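Local coordinates for exodeoxyribonuclease III (Archaeoglobus fulgidus, PDB 2VOA), which probably cleaves DNA at abasic sites as a metal-dependent AP endonuclease of the exonuclease III family, at residues 72-77 / 94-99; 125-130 / 177-182; 185-190 / 220-225; 231-236 / 251-256. The protein carries 1 engineered substitution. All coordinates share one frame; numbering follows the deposited sequence.

Contact 1: residues 72-77 / 94-99; sequences EEPEDV and AKIAGI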
loop_
_atom_site.group_PDB
_atom_site.type_symbol
_atom_site.label_atom_id
_atom_site.label_comp_id
_atom_site.label_asym_id
_atom_site.label_seq_id
_atom_site.Cartn_x
_atom_site.Cartn_y
_atom_site.Cartn_z
ATOM N N GLU A 72 14.105 22.884 -17.032
ATOM C CA GLU A 72 13.824 23.644 -18.255
ATOM C C GLU A 72 12.739 22.947 -19.082
ATOM O O GLU A 72 12.619 21.712 -19.055
ATOM C CB GLU A 72 15.104 23.832 -19.079
ATOM C CG GLU A 72 16.161 24.739 -18.408
ATOM C CD GLU A 72 15.574 26.092 -17.990
ATOM O OE1 GLU A 72 14.832 26.697 -18.795
ATOM O OE2 GLU A 72 15.844 26.555 -16.852
ATOM N N GLU A 73 11.958 23.734 -19.822
ATOM C CA GLU A 73 10.888 23.165 -20.639
ATOM C C GLU A 73 11.416 22.315 -21.802
ATOM O O GLU A 73 12.165 22.819 -22.650
ATOM C CB GLU A 73 9.957 24.269 -21.155
ATOM C CG GLU A 73 8.729 23.722 -21.829
ATOM C CD GLU A 73 7.726 24.803 -22.153
ATOM O OE1 GLU A 73 8.118 25.986 -22.234
ATOM O OE2 GLU A 73 6.538 24.472 -22.328
ATOM N N PRO A 74 11.047 21.019 -21.830
ATOM C CA PRO A 74 11.444 20.164 -22.950
ATOM C C PRO A 74 10.884 20.655 -24.289
ATOM O O PRO A 74 9.753 21.180 -24.356
ATOM C CB PRO A 74 10.823 18.812 -22.592
ATOM C CG PRO A 74 10.734 18.825 -21.108
ATOM C CD PRO A 74 10.325 20.240 -20.802
ATOM N N GLU A 75 11.705 20.544 -25.328
ATOM C CA GLU A 75 11.296 20.855 -26.705
ATOM C C GLU A 75 11.479 19.644 -27.599
ATOM O O GLU A 75 12.183 18.686 -27.234
ATOM C CB GLU A 75 12.146 21.983 -27.284
ATOM C CG GLU A 75 12.842 22.810 -26.249
ATOM C CD GLU A 75 13.411 24.092 -26.799
ATOM O OE1 GLU A 75 14.142 24.041 -27.810
ATOM O OE2 GLU A 75 13.154 25.137 -26.179
ATOM N N ASP A 76 10.838 19.687 -28.770
ATOM C CA ASP A 76 11.056 18.668 -29.805
ATOM C C ASP A 76 10.871 17.257 -29.247
ATOM O O ASP A 76 11.719 16.371 -29.439
ATOM C CB ASP A 76 12.456 18.824 -30.427
ATOM C CG ASP A 76 12.676 20.199 -31.065
ATOM O OD1 ASP A 76 11.721 20.787 -31.617
ATOM O OD2 ASP A 76 13.820 20.692 -31.014
ATOM N N VAL A 77 9.765 17.055 -28.535
ATOM C CA VAL A 77 9.523 15.791 -27.836
ATOM C C VAL A 77 9.038 14.747 -28.840
ATOM O O VAL A 77 8.148 15.027 -29.668
ATOM C CB VAL A 77 8.470 15.965 -26.714
ATOM C CG1 VAL A 77 8.222 14.655 -25.991
ATOM C CG2 VAL A 77 8.890 17.050 -25.725
ATOM N N ALA A 94 13.740 14.187 -26.046
ATOM C CA ALA A 94 13.472 15.621 -26.004
ATOM C C ALA A 94 14.774 16.384 -26.007
ATOM O O ALA A 94 15.794 15.868 -25.565
ATOM C CB ALA A 94 12.651 15.981 -24.761
ATOM N N LYS A 95 14.736 17.623 -26.499
ATOM C CA LYS A 95 15.830 18.544 -26.282
ATOM C C LYS A 95 15.499 19.323 -24.998
ATOM O O LYS A 95 14.458 20.008 -24.917
ATOM C CB LYS A 95 15.945 19.508 -27.469
ATOM C CG LYS A 95 17.220 20.364 -27.473
ATOM C CD LYS A 95 17.115 21.398 -28.577
ATOM C CE LYS A 95 18.378 22.230 -28.732
ATOM N NZ LYS A 95 19.574 21.360 -28.876
ATOM N N ILE A 96 16.366 19.197 -23.996
ATOM C CA ILE A 96 16.134 19.817 -22.683
ATOM C C ILE A 96 17.376 20.589 -22.275
ATOM O O ILE A 96 18.457 19.988 -22.160
ATOM C CB ILE A 96 15.816 18.750 -21.606
ATOM C CG1 ILE A 96 14.582 17.950 -22.040
ATOM C CG2 ILE A 96 15.581 19.390 -20.252
ATOM C CD1 ILE A 96 14.283 16.723 -21.203
ATOM N N ALA A 97 17.204 21.900 -22.074
ATOM C CA ALA A 97 18.326 22.777 -21.673
ATOM C C ALA A 97 19.540 22.560 -22.602
ATOM O O ALA A 97 20.682 22.478 -22.152
ATOM C CB ALA A 97 18.705 22.497 -20.211
ATOM N N GLY A 98 19.275 22.435 -23.896
ATOM C CA GLY A 98 20.336 22.293 -24.884
ATOM C C GLY A 98 20.899 20.882 -25.042
ATOM O O GLY A 98 21.760 20.683 -25.883
ATOM N N ILE A 99 20.407 19.919 -24.254
ATOM C CA ILE A 99 20.885 18.508 -24.276
ATOM C C ILE A 99 19.890 17.627 -25.036
ATOM O O ILE A 99 18.693 17.657 -24.746
ATOM C CB ILE A 99 21.038 17.918 -22.818
ATOM C CG1 ILE A 99 21.784 18.907 -21.891
ATOM C CG2 ILE A 99 21.753 16.539 -22.854
ATOM C CD1 ILE A 99 23.240 19.150 -22.342
HETATM O O HOH W 1 14.772 23.284 -22.792
#
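The ring of Pro74 runs alongside the side chain of Ile96, the two heading in one direction. CB of the proline ring rests 3.9 Å from Ile96 CG1 and 4.0 Å from Ala94 CB, so it bridges two residues of the neighbouring strand that share its side. A proline suits this spot because its compact, apolar ring can rest against Ile96 and Ala94. Both side chains head into the protein, where Pro74 also meets His54 and Val56 of strand 54-60 and Ile96 meets Ile68 of strand 63-70. Here the rim of one sheet of the DNase I-like beta sandwich leans on the other. An alanine in place of Ile96 removes CG1 and CD1 from beside the proline ring and would probably leave a gap between the sheets there. The opposite side carries charged residues. Lys95, with CG anti to its backbone N (chi1 -170°), runs outward past Glu75, and its CD passes 4.1 Å from Glu75 OE1. The ammonium stays apart, NZ being 6.2 Å from Glu75 OE1; the pairing is aliphatic chain against carboxylate, with at most a long-range attraction. Beneath them the two backbones exchange antiparallel bonds, Glu75 N to Lys95 O at 2.8 Å and Lys95 N to Glu75 O at 2.9 Å. Farther along, a water takes the N-H of Ala97 and donates to Glu73 O at 2.7 Å, while Glu72 CG lies 3.8 Å from Ala97 CB. Ala97 and Gly98 form the corner of a type I' turn, whose positive phi values glycine adopts readily.

Contact 2: residues 125-130 / 177-182; sequences ERLYHY and KKILEL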
loop_
_atom_site.group_PDB
_atom_site.type_symbol
_atom_site.label_atom_id
_atom_site.label_comp_id
_atom_site.label_asym_id
_atom_site.label_seq_id
_atom_site.Cartn_x
_atom_site.Cartn_y
_atom_site.Cartn_z
ATOM N N GLU A 125 19.037 -3.892 -31.964
ATOM C CA GLU A 125 19.506 -3.649 -33.329
ATOM C C GLU A 125 18.795 -2.411 -33.923
ATOM O O GLU A 125 19.411 -1.552 -34.566
ATOM C CB GLU A 125 19.268 -4.881 -34.211
ATOM C CG GLU A 125 19.534 -4.672 -35.710
ATOM C CD GLU A 125 21.015 -4.538 -36.071
ATOM O OE1 GLU A 125 21.314 -4.377 -37.289
ATOM O OE2 GLU A 125 21.888 -4.626 -35.165
ATOM N N ARG A 126 17.489 -2.327 -33.710
ATOM C CA ARG A 126 16.734 -1.158 -34.175
ATOM C C ARG A 126 17.250 0.110 -33.505
ATOM O O ARG A 126 17.419 1.132 -34.176
ATOM C CB ARG A 126 15.237 -1.350 -33.934
ATOM C CG ARG A 126 14.617 -2.430 -34.821
ATOM C CD ARG A 126 13.115 -2.227 -34.905
ATOM N NE ARG A 126 12.418 -2.551 -33.662
ATOM C CZ ARG A 126 11.291 -1.956 -33.267
ATOM N NH1 ARG A 126 10.758 -0.992 -34.003
ATOM N NH2 ARG A 126 10.701 -2.312 -32.141
ATOM N N LEU A 127 17.552 0.017 -32.209
ATOM C CA LEU A 127 18.027 1.179 -31.448
ATOM C C LEU A 127 19.373 1.633 -31.994
ATOM O O LEU A 127 19.639 2.837 -32.100
ATOM C CB LEU A 127 18.133 0.836 -29.957
ATOM C CG LEU A 127 18.557 2.007 -29.075
ATOM C CD1 LEU A 127 17.584 3.164 -29.232
ATOM C CD2 LEU A 127 18.593 1.561 -27.619
ATOM N N TYR A 128 20.230 0.678 -32.340
ATOM C CA TYR A 128 21.498 1.006 -33.007
ATOM C C TYR A 128 21.297 1.896 -34.242
ATOM O O TYR A 128 21.887 2.973 -34.355
ATOM C CB TYR A 128 22.243 -0.293 -33.406
ATOM C CG TYR A 128 23.490 -0.031 -34.236
ATOM C CD1 TYR A 128 23.448 -0.099 -35.634
ATOM C CD2 TYR A 128 24.701 0.312 -33.620
ATOM C CE1 TYR A 128 24.597 0.149 -36.397
ATOM C CE2 TYR A 128 25.856 0.567 -34.373
ATOM C CZ TYR A 128 25.783 0.490 -35.762
ATOM O OH TYR A 128 26.894 0.731 -36.535
ATOM N N HIS A 129 20.433 1.460 -35.152
ATOM C CA HIS A 129 20.223 2.209 -36.390
ATOM C C HIS A 129 19.554 3.557 -36.123
ATOM O O HIS A 129 19.898 4.565 -36.759
ATOM C CB HIS A 129 19.487 1.335 -37.397
ATOM C CG HIS A 129 20.323 0.190 -37.871
ATOM N ND1 HIS A 129 21.452 0.376 -38.644
ATOM C CD2 HIS A 129 20.233 -1.142 -37.645
ATOM C CE1 HIS A 129 22.005 -0.800 -38.899
ATOM N NE2 HIS A 129 21.290 -1.736 -38.299
ATOM N N TYR A 130 18.657 3.573 -35.141
ATOM C CA TYR A 130 17.954 4.797 -34.751
ATOM C C TYR A 130 18.929 5.867 -34.241
ATOM O O TYR A 130 18.887 7.031 -34.690
ATOM C CB TYR A 130 16.846 4.472 -33.744
ATOM C CG TYR A 130 16.175 5.679 -33.113
ATOM C CD1 TYR A 130 15.169 6.386 -33.774
ATOM C CD2 TYR A 130 16.556 6.108 -31.838
ATOM C CE1 TYR A 130 14.549 7.510 -33.160
ATOM C CE2 TYR A 130 15.956 7.216 -31.238
ATOM C CZ TYR A 130 14.954 7.893 -31.892
ATOM O OH TYR A 130 14.367 8.991 -31.283
ATOM N N LYS A 177 26.670 -3.416 -26.645
ATOM C CA LYS A 177 28.017 -2.859 -26.876
ATOM C C LYS A 177 28.192 -2.317 -28.293
ATOM O O LYS A 177 28.917 -1.347 -28.491
ATOM C CB LYS A 177 29.094 -3.863 -26.516
ATOM C CG LYS A 177 29.107 -4.196 -25.016
ATOM C CD LYS A 177 29.975 -5.432 -24.804
ATOM C CE LYS A 177 30.657 -5.386 -23.482
ATOM N NZ LYS A 177 32.074 -5.906 -23.598
ATOM N N LYS A 178 27.496 -2.908 -29.269
ATOM C CA LYS A 178 27.509 -2.390 -30.634
ATOM C C LYS A 178 27.039 -0.931 -30.685
ATOM O O LYS A 178 27.593 -0.109 -31.434
ATOM C CB LYS A 178 26.625 -3.281 -31.517
ATOM C CG LYS A 178 26.544 -2.863 -32.972
ATOM C CD LYS A 178 25.556 -3.742 -33.733
ATOM C CE LYS A 178 25.285 -3.190 -35.120
ATOM N NZ LYS A 178 24.659 -4.168 -36.042
ATOM N N ILE A 179 26.041 -0.605 -29.868
ATOM C CA ILE A 179 25.537 0.771 -29.782
ATOM C C ILE A 179 26.563 1.670 -29.098
ATOM O O ILE A 179 26.829 2.770 -29.571
ATOM C CB ILE A 179 24.201 0.866 -29.024
ATOM C CG1 ILE A 179 23.178 -0.177 -29.559
ATOM C CG2 ILE A 179 23.629 2.284 -29.158
ATOM C CD1 ILE A 179 21.823 -0.258 -28.750
ATOM N N LEU A 180 27.148 1.214 -27.997
ATOM C CA LEU A 180 28.194 2.012 -27.325
ATOM C C LEU A 180 29.314 2.420 -28.290
ATOM O O LEU A 180 29.869 3.516 -28.195
ATOM C CB LEU A 180 28.808 1.224 -26.158
ATOM C CG LEU A 180 27.889 0.897 -24.975
ATOM C CD1 LEU A 180 28.729 0.453 -23.758
ATOM C CD2 LEU A 180 26.998 2.042 -24.618
ATOM N N GLU A 181 29.648 1.514 -29.212
ATOM C CA GLU A 181 30.745 1.729 -30.156
ATOM C C GLU A 181 30.495 2.903 -31.111
ATOM O O GLU A 181 31.418 3.363 -31.798
ATOM C CB GLU A 181 31.011 0.456 -30.962
ATOM C CG GLU A 181 31.789 -0.610 -30.221
ATOM C CD GLU A 181 31.892 -1.919 -31.029
ATOM O OE1 GLU A 181 31.482 -1.954 -32.219
ATOM O OE2 GLU A 181 32.379 -2.923 -30.464
ATOM N N LEU A 182 29.248 3.360 -31.180
ATOM C CA LEU A 182 28.901 4.546 -31.973
ATOM C C LEU A 182 29.577 5.803 -31.414
ATOM O O LEU A 182 29.767 6.802 -32.136
ATOM C CB LEU A 182 27.388 4.758 -32.010
ATOM C CG LEU A 182 26.553 3.811 -32.871
ATOM C CD1 LEU A 182 25.076 4.145 -32.685
ATOM C CD2 LEU A 182 26.933 3.916 -34.340
#
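Lys178 makes two unlike polar contacts with one helix: its ammonium bonds to Glu125 and at the same time sits over the ring of Tyr128. The extended lysine chain lies across the ring face, the two side chains running at about a right angle to each other, so that CE stands 3.5 Å from the Tyr128 ring centroid, only 6° off the normal. NZ, 4.5 Å from the same centroid, adds a cation-pi interaction, and it donates to the syn lone pair of Glu125 OE2 at 2.9 Å. A long, flexible lysine can do both, since its methylenes satisfy the ring and its tip the acid. The other carboxylate oxygen is engaged as well: His129 NE2, one helical turn on, donates to Glu125 OE1 at 2.8 Å, approaching 62° out of the carboxylate plane. Gripped by two donors, the acid is probably held in its ionised form. Tyr128 reaches across because its CG is anti to the backbone N (chi1 174°). The ring then presents its edge to Ile179 CA, while Leu182 CD2 comes in obliquely to 3.5 Å from Tyr128 CE2. Deeper in, branched aliphatics replace the charges. Ile179 meets Leu127 at roughly a right angle, Ile179 CD1 lying 3.9 Å from Leu127 CD2, and both rest on Trp143 of strand 141-144. The pattern, apolar residues turned to the sheet and a salt bridge at the outer seam, is that of two amphipathic helices, 115-134 and 170-180, forming an outer helical layer on one sheet of the DNase I-like alpha/beta sandwich.

Contact 3: residues 185-190 / 220-225; sequences VDVLRK and ILATPP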
loop_
_atom_site.group_PDB
_atom_site.type_symbol
_atom_site.label_atom_id
_atom_site.label_comp_id
_atom_site.label_asym_id
_atom_site.label_seq_id
_atom_site.Cartn_x
_atom_site.Cartn_y
_atom_site.Cartn_z
ATOM N N VAL A 185 29.801 7.110 -24.150
ATOM C CA VAL A 185 30.654 6.801 -22.998
ATOM C C VAL A 185 29.786 6.431 -21.774
ATOM O O VAL A 185 28.908 7.199 -21.378
ATOM C CB VAL A 185 31.548 7.996 -22.653
ATOM C CG1 VAL A 185 32.434 7.646 -21.486
ATOM C CG2 VAL A 185 32.415 8.364 -23.889
ATOM N N ASP A 186 30.063 5.273 -21.176
ATOM C CA ASP A 186 29.303 4.798 -19.998
ATOM C C ASP A 186 29.967 5.531 -18.836
ATOM O O ASP A 186 30.999 5.084 -18.313
ATOM C CB ASP A 186 29.519 3.289 -19.856
ATOM C CG ASP A 186 28.621 2.611 -18.818
ATOM O OD1 ASP A 186 27.952 3.251 -17.981
ATOM O OD2 ASP A 186 28.585 1.358 -18.848
ATOM N N VAL A 187 29.419 6.687 -18.475
ATOM C CA VAL A 187 30.158 7.593 -17.575
ATOM C C VAL A 187 30.366 7.017 -16.168
ATOM O O VAL A 187 31.330 7.384 -15.486
ATOM C CB VAL A 187 29.552 9.047 -17.559
ATOM C CG1 VAL A 187 29.720 9.687 -18.920
ATOM C CG2 VAL A 187 28.072 9.038 -17.087
ATOM N N LEU A 188 29.477 6.119 -15.736
ATOM C CA LEU A 188 29.681 5.416 -14.446
ATOM C C LEU A 188 31.083 4.816 -14.413
ATOM O O LEU A 188 31.764 4.889 -13.384
ATOM C CB LEU A 188 28.628 4.317 -14.235
ATOM C CG LEU A 188 28.810 3.553 -12.907
ATOM C CD1 LEU A 188 28.753 4.504 -11.700
ATOM C CD2 LEU A 188 27.744 2.445 -12.834
ATOM N N ARG A 189 31.530 4.260 -15.546
ATOM C CA ARG A 189 32.872 3.645 -15.622
ATOM C C ARG A 189 34.028 4.604 -15.939
ATOM O O ARG A 189 35.203 4.267 -15.724
ATOM C CB ARG A 189 32.860 2.419 -16.554
ATOM C CG ARG A 189 31.773 1.403 -16.195
ATOM C CD ARG A 189 31.917 0.967 -14.734
ATOM N NE ARG A 189 30.981 -0.085 -14.376
ATOM C CZ ARG A 189 30.801 -0.514 -13.143
ATOM N NH1 ARG A 189 31.526 0.011 -12.148
ATOM N NH2 ARG A 189 29.931 -1.487 -12.915
ATOM N N LYS A 190 33.711 5.820 -16.391
ATOM C CA LYS A 190 34.734 6.878 -16.377
ATOM C C LYS A 190 35.163 7.210 -14.941
ATOM O O LYS A 190 36.363 7.366 -14.647
ATOM C CB LYS A 190 34.181 8.137 -17.064
ATOM C CG LYS A 190 35.205 9.275 -17.198
ATOM C CD LYS A 190 34.613 10.579 -17.760
ATOM C CE LYS A 190 35.760 11.561 -18.011
ATOM N NZ LYS A 190 35.341 12.955 -17.740
ATOM N N ILE A 220 23.903 5.837 -17.866
ATOM C CA ILE A 220 23.889 7.149 -18.486
ATOM C C ILE A 220 25.042 7.172 -19.489
ATOM O O ILE A 220 26.210 7.110 -19.101
ATOM C CB ILE A 220 24.070 8.279 -17.449
ATOM C CG1 ILE A 220 22.866 8.300 -16.481
ATOM C CG2 ILE A 220 24.252 9.642 -18.165
ATOM C CD1 ILE A 220 23.099 9.173 -15.232
ATOM N N LEU A 221 24.698 7.241 -20.778
ATOM C CA LEU A 221 25.697 7.204 -21.842
ATOM C C LEU A 221 25.776 8.581 -22.462
ATOM O O LEU A 221 24.757 9.123 -22.873
ATOM C CB LEU A 221 25.316 6.175 -22.909
ATOM C CG LEU A 221 25.233 4.674 -22.575
ATOM C CD1 LEU A 221 26.289 4.242 -21.582
ATOM C CD2 LEU A 221 23.911 4.303 -22.052
ATOM N N ALA A 222 26.973 9.157 -22.492
ATOM C CA ALA A 222 27.114 10.527 -22.990
ATOM C C ALA A 222 27.986 10.555 -24.248
ATOM O O ALA A 222 28.926 9.750 -24.399
ATOM C CB ALA A 222 27.724 11.413 -21.894
ATOM N N THR A 223 27.688 11.483 -25.160
ATOM C CA THR A 223 28.517 11.633 -26.351
ATOM C C THR A 223 29.892 12.130 -25.917
ATOM O O THR A 223 30.021 12.661 -24.809
ATOM C CB THR A 223 27.910 12.667 -27.325
ATOM O OG1 THR A 223 27.609 13.881 -26.612
ATOM C CG2 THR A 223 26.667 12.085 -28.000
ATOM N N PRO A 224 30.936 11.918 -26.750
ATOM C CA PRO A 224 32.291 12.286 -26.289
ATOM C C PRO A 224 32.501 13.699 -25.689
ATOM O O PRO A 224 33.115 13.788 -24.628
ATOM C CB PRO A 224 33.193 12.018 -27.506
ATOM C CG PRO A 224 32.401 11.026 -28.367
ATOM C CD PRO A 224 30.932 11.294 -28.088
ATOM N N PRO A 225 31.970 14.779 -26.324
ATOM C CA PRO A 225 32.243 16.123 -25.793
ATOM C C PRO A 225 31.561 16.362 -24.445
ATOM O O PRO A 225 32.084 17.117 -23.625
ATOM C CB PRO A 225 31.664 17.076 -26.852
ATOM C CG PRO A 225 31.013 16.262 -27.863
ATOM C CD PRO A 225 31.097 14.820 -27.516
HETATM O O HOH W 2 26.732 5.443 -16.884
#
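Val187 is turned (chi1 -65°) so that its two methyls divide between Ile220 and Ala222. CG2 takes the place between backbone N and carbonyl carbon, which brings it to 3.4 Å from Ile220 O and near Ile220 CG2, while CG1 comes 4.0 Å from Ala222 CB. Leu221 has its CG beside the backbone N and an unusual second torsion of -36°, and this swings CD1 to 3.4 Å from Asp186 CA. The branched valine fills the inner side, where it also meets Ala253; the small Ala222 leaves it room. Strand 185-186 pairs antiparallel with strand 218-222 as an outermost strand, within this chain, of one sheet of the DNase I-like sandwich: Val185 N bonds to Ala222 O at 2.8 Å and Ala222 N to Val185 O at 3.0 Å. As the chain coils into helix 187-191, one more bond follows, a long but straight one from Val187 N to Ile220 O (3.3 Å, 163° at the hydrogen). Beyond it a water takes over, accepting from Ile220 N and Leu188 N and donating to Asp186 OD1 at 2.7 Å. Asp186 OD2 forms a salt bridge with Arg216. With an arginine on one oxygen, a water proton on the other and the start of a helix close by, Asp186 is likely to remain ionised, and the water carries the pairing past the point where the backbones diverge.

Contact 4: residues 231-236 / 251-256; sequences VDCYAD and LVAVFD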
loop_
_atom_site.group_PDB
_atom_site.type_symbol
_atom_site.label_atom_id
_atom_site.label_comp_id
_atom_site.label_asym_id
_atom_site.label_seq_id
_atom_site.Cartn_x
_atom_site.Cartn_y
_atom_site.Cartn_z
ATOM N N VAL A 231 32.262 14.910 -14.300
ATOM C CA VAL A 231 33.121 15.004 -13.114
ATOM C C VAL A 231 32.698 14.075 -11.963
ATOM O O VAL A 231 33.474 13.855 -11.025
ATOM C CB VAL A 231 33.257 16.461 -12.616
ATOM C CG1 VAL A 231 34.046 17.307 -13.622
ATOM C CG2 VAL A 231 31.878 17.048 -12.314
ATOM N N ASP A 232 31.493 13.531 -12.044
ATOM C CA ASP A 232 31.019 12.573 -11.036
ATOM C C ASP A 232 29.884 11.715 -11.598
ATOM O O ASP A 232 29.205 12.109 -12.544
ATOM C CB ASP A 232 30.554 13.301 -9.780
ATOM C CG ASP A 232 30.588 12.401 -8.534
ATOM O OD1 ASP A 232 31.090 11.240 -8.610
ATOM O OD2 ASP A 232 30.142 12.873 -7.474
ATOM N N CYS A 233 29.728 10.513 -11.037
ATOM C CA CYS A 233 28.640 9.627 -11.384
ATOM C C CYS A 233 28.566 8.622 -10.250
ATOM O O CYS A 233 29.600 8.136 -9.775
ATOM C CB CYS A 233 28.894 8.927 -12.713
ATOM S SG CYS A 233 27.519 7.884 -13.286
ATOM N N TYR A 234 27.357 8.360 -9.784
ATOM C CA TYR A 234 27.166 7.463 -8.650
ATOM C C TYR A 234 25.730 6.961 -8.605
ATOM O O TYR A 234 24.828 7.574 -9.186
ATOM C CB TYR A 234 27.491 8.189 -7.336
ATOM C CG TYR A 234 26.783 9.528 -7.184
ATOM C CD1 TYR A 234 25.519 9.612 -6.591
ATOM C CD2 TYR A 234 27.381 10.716 -7.652
ATOM C CE1 TYR A 234 24.867 10.853 -6.450
ATOM C CE2 TYR A 234 26.737 11.953 -7.529
ATOM C CZ TYR A 234 25.491 12.021 -6.918
ATOM O OH TYR A 234 24.889 13.261 -6.808
ATOM N N ALA A 235 25.539 5.838 -7.916
ATOM C CA ALA A 235 24.214 5.298 -7.639
ATOM C C ALA A 235 23.827 5.707 -6.233
ATOM O O ALA A 235 24.627 5.590 -5.305
ATOM C CB ALA A 235 24.184 3.757 -7.801
ATOM N N ASP A 236 22.608 6.195 -6.072
ATOM C CA ASP A 236 22.130 6.640 -4.752
ATOM C C ASP A 236 21.366 5.541 -4.011
ATOM O O ASP A 236 20.229 5.229 -4.353
ATOM C CB ASP A 236 21.270 7.899 -4.920
ATOM C CG ASP A 236 20.880 8.547 -3.592
ATOM O OD1 ASP A 236 20.204 9.606 -3.657
ATOM O OD2 ASP A 236 21.245 8.023 -2.502
ATOM N N LEU A 251 20.571 6.565 -10.715
ATOM C CA LEU A 251 21.948 6.700 -11.154
ATOM C C LEU A 251 22.089 8.173 -11.568
ATOM O O LEU A 251 21.229 8.686 -12.306
ATOM C CB LEU A 251 22.252 5.739 -12.317
ATOM C CG LEU A 251 23.681 5.787 -12.868
ATOM C CD1 LEU A 251 24.683 5.292 -11.814
ATOM C CD2 LEU A 251 23.767 4.975 -14.185
ATOM N N VAL A 252 23.120 8.841 -11.041
ATOM C CA VAL A 252 23.288 10.304 -11.162
ATOM C C VAL A 252 24.624 10.603 -11.839
ATOM O O VAL A 252 25.636 9.976 -11.503
ATOM C CB VAL A 252 23.257 11.004 -9.768
ATOM C CG1 VAL A 252 23.301 12.541 -9.906
ATOM C CG2 VAL A 252 22.016 10.571 -8.964
ATOM N N ALA A 253 24.631 11.527 -12.801
ATOM C CA ALA A 253 25.893 12.007 -13.385
ATOM C C ALA A 253 25.923 13.524 -13.320
ATOM O O ALA A 253 24.878 14.183 -13.482
ATOM C CB ALA A 253 26.007 11.558 -14.852
ATOM N N VAL A 254 27.114 14.061 -13.080
ATOM C CA VAL A 254 27.359 15.501 -12.984
ATOM C C VAL A 254 28.419 15.893 -14.023
ATOM O O VAL A 254 29.470 15.237 -14.146
ATOM C CB VAL A 254 27.778 15.928 -11.562
ATOM C CG1 VAL A 254 27.976 17.449 -11.484
ATOM C CG2 VAL A 254 26.743 15.453 -10.512
ATOM N N PHE A 255 28.098 16.949 -14.781
ATOM C CA PHE A 255 28.942 17.471 -15.867
ATOM C C PHE A 255 29.353 18.921 -15.603
ATOM O O PHE A 255 28.554 19.735 -15.095
ATOM C CB PHE A 255 28.182 17.369 -17.199
ATOM C CG PHE A 255 27.715 15.978 -17.504
ATOM C CD1 PHE A 255 26.478 15.498 -17.029
ATOM C CD2 PHE A 255 28.538 15.122 -18.252
ATOM C CE1 PHE A 255 26.056 14.180 -17.326
ATOM C CE2 PHE A 255 28.121 13.783 -18.558
ATOM C CZ PHE A 255 26.886 13.320 -18.058
ATOM N N ASP A 256 30.590 19.234 -15.990
ATOM C CA ASP A 256 31.192 20.545 -15.829
ATOM C C ASP A 256 30.743 21.417 -17.011
ATOM O O ASP A 256 31.498 21.668 -17.952
ATOM C CB ASP A 256 32.711 20.349 -15.824
ATOM C CG ASP A 256 33.432 21.270 -14.873
ATOM O OD1 ASP A 256 34.681 21.131 -14.801
ATOM O OD2 ASP A 256 32.785 22.143 -14.231
#
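Val254 O accepts from two successive residues, Val231 N at 2.8 Å and, weakly, Asp232 N at 3.4 Å; this is a classic beta bulge, with Val231 and Asp232 both facing Val254. Past it the antiparallel register is regular, the strand directions being 174° apart. Asp232 O takes Val254 N at 2.9 Å, the donor standing 39° out of the carbonyl plane. Tyr234 N reaches Val252 O at 2.9 Å in the plane of that carbonyl, and Tyr234 O receives Val252 N at 2.8 Å. Val252 O is also approached by Cys233 CA at 3.0 Å in a CA-H...O contact, so one oxygen serves two neighbours. Cys233 N makes a weak bond to Asp232 OD1 of its own strand. At the strand end both oxygens of Asp236 accept a bond, OD2 capping Lys238 N and OD1 taking Trp22 NE1. Tyr234 adopts chi1 51°, which lays its ring along Val252: CB of Val252 sits 4.0 Å from the ring centroid, over a face toward the rim, and Val252 CG1 lies 3.6 Å from Tyr234 OH. The flat ring suits the branched valine. A serine in place of Tyr234 would strip this cover from Val252 and is likely to leave that valine more open to solvent. On the other face, small Cys233 and Ala253 leave room for Val187 of helix 187-191 and Ile220 of the second sheet, while strand 251-255 is bonded on its far edge to strand 2-8, and 230-235 is an outermost strand, within this chain, of this sheet of the DNase I-like sandwich.

In the fold
Contacts 3 and 4 are the closest pair, their centres 10 Å apart; they meet where helix 187-191 and strand 218-222 press on the other sheet, with Leu188 CA 3.5 Å from Cys233 SG. Contact 2 joins contact 3 through Leu180 CD2, 3.8 Å from Leu221 CG, whereas contact 1 stands about 20 Å or more from the other centres, though it belongs to the same sheet as contact 3. None touches the bound nucleic acid: the nearest atoms lie about 14, 15, 17 and 22 Å away for contacts 2, 4, 3 and 1. Contact 4 comes nearest the predicted catalytic residues, the side chain of Leu251 being about 5 Å from that of Asp218.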